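Local coordinates for protein ubiquitin-conjugating enzyme (Plasmodium falciparum 3D7, PDB 2H2Y) that probably acts as a ubiquitin-conjugating enzyme (E2) in protein ubiquitination, with this chain holding the conjugating domain of a longer protein, at residues Ala21-Gln26 with Ile49-Ile53; Lys10-Thr14 with Gln26-Asn30. One frame throughout, in Å; residues are numbered along the deposited sequence.

Interaction 1 of 2, residues Ala21-Gln26 with Ile49-Ile53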
loop_
_atom_site.group_PDB
_atom_site.type_symbol
_atom_site.label_atom_id
_atom_site.label_comp_id
_atom_site.label_asym_id
_atom_site.label_seq_id
_atom_site.Cartn_x
_atom_site.Cartn_y
_atom_site.Cartn_z
ATOM N N ALA A 21 -13.387 6.274 10.531
ATOM C CA ALA A 21 -12.207 5.617 9.969
ATOM C C ALA A 21 -12.126 5.796 8.455
ATOM O O ALA A 21 -11.036 5.971 7.902
ATOM C CB ALA A 21 -12.219 4.127 10.318
ATOM N N ASN A 22 -13.278 5.749 7.791
ATOM C CA ASN A 22 -13.320 5.921 6.346
ATOM C C ASN A 22 -12.772 7.285 5.948
ATOM O O ASN A 22 -12.061 7.411 4.953
ATOM C CB ASN A 22 -14.750 5.749 5.838
ATOM C CG ASN A 22 -15.125 4.285 5.645
ATOM O OD1 ASN A 22 -16.299 3.942 5.471
ATOM N ND2 ASN A 22 -14.122 3.417 5.661
ATOM N N TYR A 23 -13.096 8.304 6.739
ATOM C CA TYR A 23 -12.622 9.655 6.481
ATOM C C TYR A 23 -11.109 9.644 6.306
ATOM O O TYR A 23 -10.590 10.041 5.264
ATOM C CB TYR A 23 -13.017 10.572 7.636
ATOM C CG TYR A 23 -12.483 11.989 7.527
ATOM C CD1 TYR A 23 -11.161 12.286 7.863
ATOM C CD2 TYR A 23 -13.305 13.037 7.100
ATOM C CE1 TYR A 23 -10.668 13.579 7.781
ATOM C CE2 TYR A 23 -12.822 14.341 7.014
ATOM C CZ TYR A 23 -11.501 14.602 7.356
ATOM O OH TYR A 23 -11.003 15.883 7.264
ATOM N N ARG A 24 -10.402 9.186 7.332
ATOM C CA ARG A 24 -8.950 9.110 7.274
ATOM C C ARG A 24 -8.484 8.258 6.088
ATOM O O ARG A 24 -7.505 8.591 5.428
ATOM C CB ARG A 24 -8.410 8.533 8.582
ATOM C CG ARG A 24 -6.935 8.197 8.566
ATOM C CD ARG A 24 -6.116 9.350 8.047
ATOM N NE ARG A 24 -4.695 9.033 8.076
ATOM C CZ ARG A 24 -3.997 8.864 9.193
ATOM N NH1 ARG A 24 -4.593 8.982 10.372
ATOM N NH2 ARG A 24 -2.701 8.584 9.125
ATOM N N ILE A 25 -9.188 7.162 5.819
ATOM C CA ILE A 25 -8.830 6.296 4.705
ATOM C C ILE A 25 -8.962 7.071 3.403
ATOM O O ILE A 25 -8.090 7.011 2.533
ATOM C CB ILE A 25 -9.731 5.033 4.669
ATOM C CG1 ILE A 25 -9.269 4.051 5.743
ATOM C CG2 ILE A 25 -9.668 4.355 3.302
ATOM C CD1 ILE A 25 -10.224 2.914 5.968
ATOM N N GLN A 26 -10.059 7.802 3.265
ATOM C CA GLN A 26 -10.275 8.595 2.063
ATOM C C GLN A 26 -9.168 9.633 1.926
ATOM O O GLN A 26 -8.649 9.859 0.834
ATOM C CB GLN A 26 -11.632 9.286 2.123
ATOM C CG GLN A 26 -11.815 10.369 1.089
ATOM C CD GLN A 26 -13.206 10.932 1.116
ATOM O OE1 GLN A 26 -14.092 10.445 0.427
ATOM N NE2 GLN A 26 -13.418 11.949 1.939
ATOM N N ILE A 49 -14.148 0.863 0.471
ATOM C CA ILE A 49 -12.940 1.679 0.451
ATOM C C ILE A 49 -11.825 1.107 1.324
ATOM O O ILE A 49 -10.656 1.471 1.178
ATOM C CB ILE A 49 -13.259 3.142 0.866
ATOM C CG1 ILE A 49 -12.149 4.070 0.379
ATOM C CG2 ILE A 49 -13.414 3.253 2.367
ATOM C CD1 ILE A 49 -12.494 5.522 0.499
ATOM N N ARG A 50 -12.197 0.187 2.210
ATOM C CA ARG A 50 -11.256 -0.456 3.123
ATOM C C ARG A 50 -10.243 -1.356 2.418
ATOM O O ARG A 50 -9.188 -1.644 2.965
ATOM C CB ARG A 50 -12.010 -1.300 4.155
ATOM C CG ARG A 50 -13.048 -0.558 4.982
ATOM C CD ARG A 50 -12.423 0.576 5.764
ATOM N NE ARG A 50 -13.358 1.186 6.705
ATOM C CZ ARG A 50 -13.606 0.722 7.926
ATOM N NH1 ARG A 50 -12.982 -0.364 8.366
ATOM N NH2 ARG A 50 -14.477 1.346 8.712
ATOM N N ILE A 51 -10.554 -1.802 1.208
ATOM C CA ILE A 51 -9.646 -2.696 0.495
ATOM C C ILE A 51 -8.955 -2.073 -0.704
ATOM O O ILE A 51 -9.615 -1.662 -1.653
ATOM C CB ILE A 51 -10.381 -3.951 -0.021
ATOM C CG1 ILE A 51 -11.103 -4.654 1.127
ATOM C CG2 ILE A 51 -9.387 -4.895 -0.654
ATOM C CD1 ILE A 51 -12.042 -5.736 0.659
ATOM N N TRP A 52 -7.628 -2.022 -0.667
ATOM C CA TRP A 52 -6.856 -1.471 -1.778
ATOM C C TRP A 52 -5.894 -2.529 -2.316
ATOM O O TRP A 52 -5.483 -3.441 -1.599
ATOM C CB TRP A 52 -5.990 -0.286 -1.347
ATOM C CG TRP A 52 -6.672 0.906 -0.778
ATOM C CD1 TRP A 52 -7.990 1.035 -0.451
ATOM C CD2 TRP A 52 -6.033 2.123 -0.377
ATOM N NE1 TRP A 52 -8.210 2.258 0.138
ATOM C CE2 TRP A 52 -7.026 2.946 0.196
ATOM C CE3 TRP A 52 -4.713 2.596 -0.440
ATOM C CZ2 TRP A 52 -6.740 4.221 0.705
ATOM C CZ3 TRP A 52 -4.430 3.862 0.067
ATOM C CH2 TRP A 52 -5.441 4.659 0.633
ATOM N N ILE A 53 -5.532 -2.387 -3.586
ATOM C CA ILE A 53 -4.577 -3.278 -4.220
ATOM C C ILE A 53 -3.663 -2.417 -5.064
ATOM O O ILE A 53 -4.079 -1.847 -6.072
ATOM C CB ILE A 53 -5.248 -4.330 -5.117
ATOM C CG1 ILE A 53 -5.883 -5.411 -4.244
ATOM C CG2 ILE A 53 -4.216 -4.965 -6.034
ATOM C CD1 ILE A 53 -6.497 -6.556 -5.028
#

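Interaction 2 of 2, residues Lys10-Thr14 with Gln26-Asn30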
loop_
_atom_site.group_PDB
_atom_site.type_symbol
_atom_site.label_atom_id
_atom_site.label_comp_id
_atom_site.label_asym_id
_atom_site.label_seq_id
_atom_site.Cartn_x
_atom_site.Cartn_y
_atom_site.Cartn_z
ATOM N N LYS A 10 -14.138 6.904 -8.193
ATOM C CA LYS A 10 -14.031 7.724 -7.007
ATOM C C LYS A 10 -14.869 7.414 -5.770
ATOM O O LYS A 10 -16.105 7.384 -5.803
ATOM C CB LYS A 10 -14.260 9.185 -7.399
ATOM C CG LYS A 10 -13.320 9.694 -8.478
ATOM C CD LYS A 10 -13.674 9.160 -9.854
ATOM C CE LYS A 10 -12.721 9.706 -10.901
ATOM N NZ LYS A 10 -12.618 11.191 -10.820
ATOM N N HIS A 11 -14.151 7.173 -4.679
ATOM C CA HIS A 11 -14.728 6.958 -3.365
ATOM C C HIS A 11 -14.382 8.324 -2.787
ATOM O O HIS A 11 -14.717 8.656 -1.653
ATOM C CB HIS A 11 -13.969 5.885 -2.585
ATOM C CG HIS A 11 -14.412 4.485 -2.869
ATOM N ND1 HIS A 11 -14.098 3.822 -4.035
ATOM C CD2 HIS A 11 -15.115 3.606 -2.114
ATOM C CE1 HIS A 11 -14.585 2.595 -3.985
ATOM N NE2 HIS A 11 -15.205 2.438 -2.830
ATOM N N ILE A 12 -13.669 9.095 -3.605
ATOM C CA ILE A 12 -13.241 10.444 -3.272
ATOM C C ILE A 12 -14.479 11.315 -3.186
ATOM O O ILE A 12 -14.529 12.273 -2.418
ATOM C CB ILE A 12 -12.348 11.031 -4.373
ATOM C CG1 ILE A 12 -11.235 10.050 -4.728
ATOM C CG2 ILE A 12 -11.770 12.355 -3.913
ATOM C CD1 ILE A 12 -10.371 10.521 -5.872
ATOM N N LYS A 13 -15.474 10.978 -4.000
ATOM C CA LYS A 13 -16.726 11.715 -4.029
ATOM C C LYS A 13 -17.447 11.566 -2.695
ATOM O O LYS A 13 -17.524 12.512 -1.914
ATOM C CB LYS A 13 -17.620 11.198 -5.160
ATOM N N THR A 14 -17.962 10.367 -2.440
ATOM C CA THR A 14 -18.697 10.085 -1.208
ATOM C C THR A 14 -18.206 10.882 -0.003
ATOM O O THR A 14 -17.010 10.956 0.270
ATOM C CB THR A 14 -18.682 8.562 -0.869
ATOM O OG1 THR A 14 -18.432 8.383 0.530
ATOM C CG2 THR A 14 -17.632 7.832 -1.688
ATOM N N GLN A 26 -10.059 7.802 3.265
ATOM C CA GLN A 26 -10.275 8.595 2.063
ATOM C C GLN A 26 -9.168 9.633 1.926
ATOM O O GLN A 26 -8.649 9.859 0.834
ATOM C CB GLN A 26 -11.632 9.286 2.123
ATOM C CG GLN A 26 -11.815 10.369 1.089
ATOM C CD GLN A 26 -13.206 10.932 1.116
ATOM O OE1 GLN A 26 -14.092 10.445 0.427
ATOM N NE2 GLN A 26 -13.418 11.949 1.939
ATOM N N LYS A 27 -8.797 10.255 3.040
ATOM C CA LYS A 27 -7.744 11.257 2.999
ATOM C C LYS A 27 -6.456 10.590 2.534
ATOM O O LYS A 27 -5.687 11.174 1.767
ATOM C CB LYS A 27 -7.557 11.898 4.374
ATOM C CG LYS A 27 -6.907 13.275 4.311
ATOM C CD LYS A 27 -7.226 14.109 5.544
ATOM C CE LYS A 27 -6.392 13.699 6.741
ATOM N NZ LYS A 27 -4.947 13.980 6.499
ATOM N N GLU A 28 -6.238 9.354 2.979
ATOM C CA GLU A 28 -5.049 8.597 2.596
ATOM C C GLU A 28 -5.058 8.212 1.122
ATOM O O GLU A 28 -3.998 8.136 0.493
ATOM C CB GLU A 28 -4.925 7.340 3.449
ATOM C CG GLU A 28 -4.576 7.628 4.892
ATOM C CD GLU A 28 -3.136 8.059 5.074
ATOM O OE1 GLU A 28 -2.801 8.540 6.178
ATOM O OE2 GLU A 28 -2.340 7.909 4.124
ATOM N N LEU A 29 -6.246 7.966 0.573
ATOM C CA LEU A 29 -6.359 7.605 -0.837
ATOM C C LEU A 29 -5.926 8.787 -1.705
ATOM O O LEU A 29 -5.066 8.637 -2.582
ATOM C CB LEU A 29 -7.799 7.205 -1.180
ATOM C CG LEU A 29 -8.094 6.861 -2.651
ATOM C CD1 LEU A 29 -7.306 5.634 -3.087
ATOM C CD2 LEU A 29 -9.582 6.608 -2.815
ATOM N N ASN A 30 -6.516 9.960 -1.446
ATOM C CA ASN A 30 -6.195 11.181 -2.194
ATOM C C ASN A 30 -4.708 11.477 -2.178
ATOM O O ASN A 30 -4.133 11.853 -3.203
ATOM C CB ASN A 30 -6.952 12.384 -1.632
ATOM C CG ASN A 30 -8.427 12.314 -1.917
ATOM O OD1 ASN A 30 -8.834 11.980 -3.033
ATOM N ND2 ASN A 30 -9.243 12.632 -0.919
#

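Interaction 1 of 2, residues Ala21-Gln26 with Ile49-Ile53
I25, N22 and A21 on the first turns of helix 21-34 pack on I49, R50 and W52 at the beginning of strand 51-57 and just before it, a mixed apolar and polar helix-on-sheet contact at one end of the ubiquitin-conjugating (UBC) fold. With CG1 of I25 anti to its own carbonyl carbon (chi1 -77°), the branches part: CD1 crosses the R50 chain at about a right angle, beside R50 CD, while CG2 lies 3.8 Å from I49 CG1 and 3.9 Å from W52 CZ2. I25 and I49 run past each other in opposite directions. The indole is met at its edge and in plane by a backbone atom, I25 O, 3.6 Å from W52 CZ2. A weak hydrogen bond from W52 NE1 to I49 O (2.8 Å) ties the ring to its own segment. R50, bent at chi2, brings its guanidinium under A21 CB, which sits over one face. The N22 amide stands at the guanidinium edge with its plane turned 77° away. As modelled, N22 ND2 is 2.6 Å from R50 NE; the amide is probably turned over, and the reversed side chain may make a hydrogen bond. Further out, R50 NH1 has a weak hydrogen bond to F75 O, the W52 ring meets F75 edge-to-face, and W52 also rests on I73 of strand 68-74 and on I42 and V44 of strand 40-44.

Interaction 2 of 2, residues Lys10-Thr14 with Gln26-Asn30
The Q26 amide reaches over to the backbone of H11-T14, and beside it I12 packs against N30, docking the irregular N-terminal segment 10-14 on one side of helix 21-34, the first helix of the UBC fold. Q26 stretches its whole length for this: CG is anti to the backbone N (chi1 167°) and the chain stays extended beyond it, which carries the amide clear of the helix. In the model Q26 OE1 lies 2.8 Å from H11 O and 3.0 Å from T14 O. Oxygen facing carbonyl oxygens suggests that the amide is probably turned over; reversed, its NH2 would face these carbonyls and may hydrogen-bond to them.

One turn further along the helix, I12 meets N30 obliquely. The CG2 methyl of I12, with CG1 and CD1, lies against the amide oxygen OD1 of N30. L29 completes this shell more loosely, its CD2 methyl 4.3 Å from I12 CG1 and close to the CB of H11, whose imidazole leads off from the helix.

The next shell is made by loops and the sheet. H11 rests on Y16, I49 and V44, and Q26 also touches Y16. L29 packs down onto the sheet, against I42 and V44 of strand 40-44 and W52 of strand 51-57. The helix itself sets the spacing of the Q26 and N30 side chains, which lie one turn apart and are joined by the backbone hydrogen bond from N30 N to Q26 O, 3.1 Å.

Overall arrangement
The centres of interactions 1 and 2 are 8 Å apart, and helix 21-34 serves both: its opening turns face residues 49-53, while a neighbouring strip of the helix takes residues 10-14. Q26 belongs to both. The contacts also touch directly. W52 CH2 of interaction 1 lies 3.4 Å from L29 N of interaction 2, and I49 CD1 is 3.4 Å from H11 CB, so the residues leading into the strand pack on the N-terminal segment too. The centre of interaction 1 is about 11 Å from the centre of the chain, that of interaction 2 about 15 Å, on the same side. Neither segment pair contains the cysteine on which E2 enzymes in general carry ubiquitin.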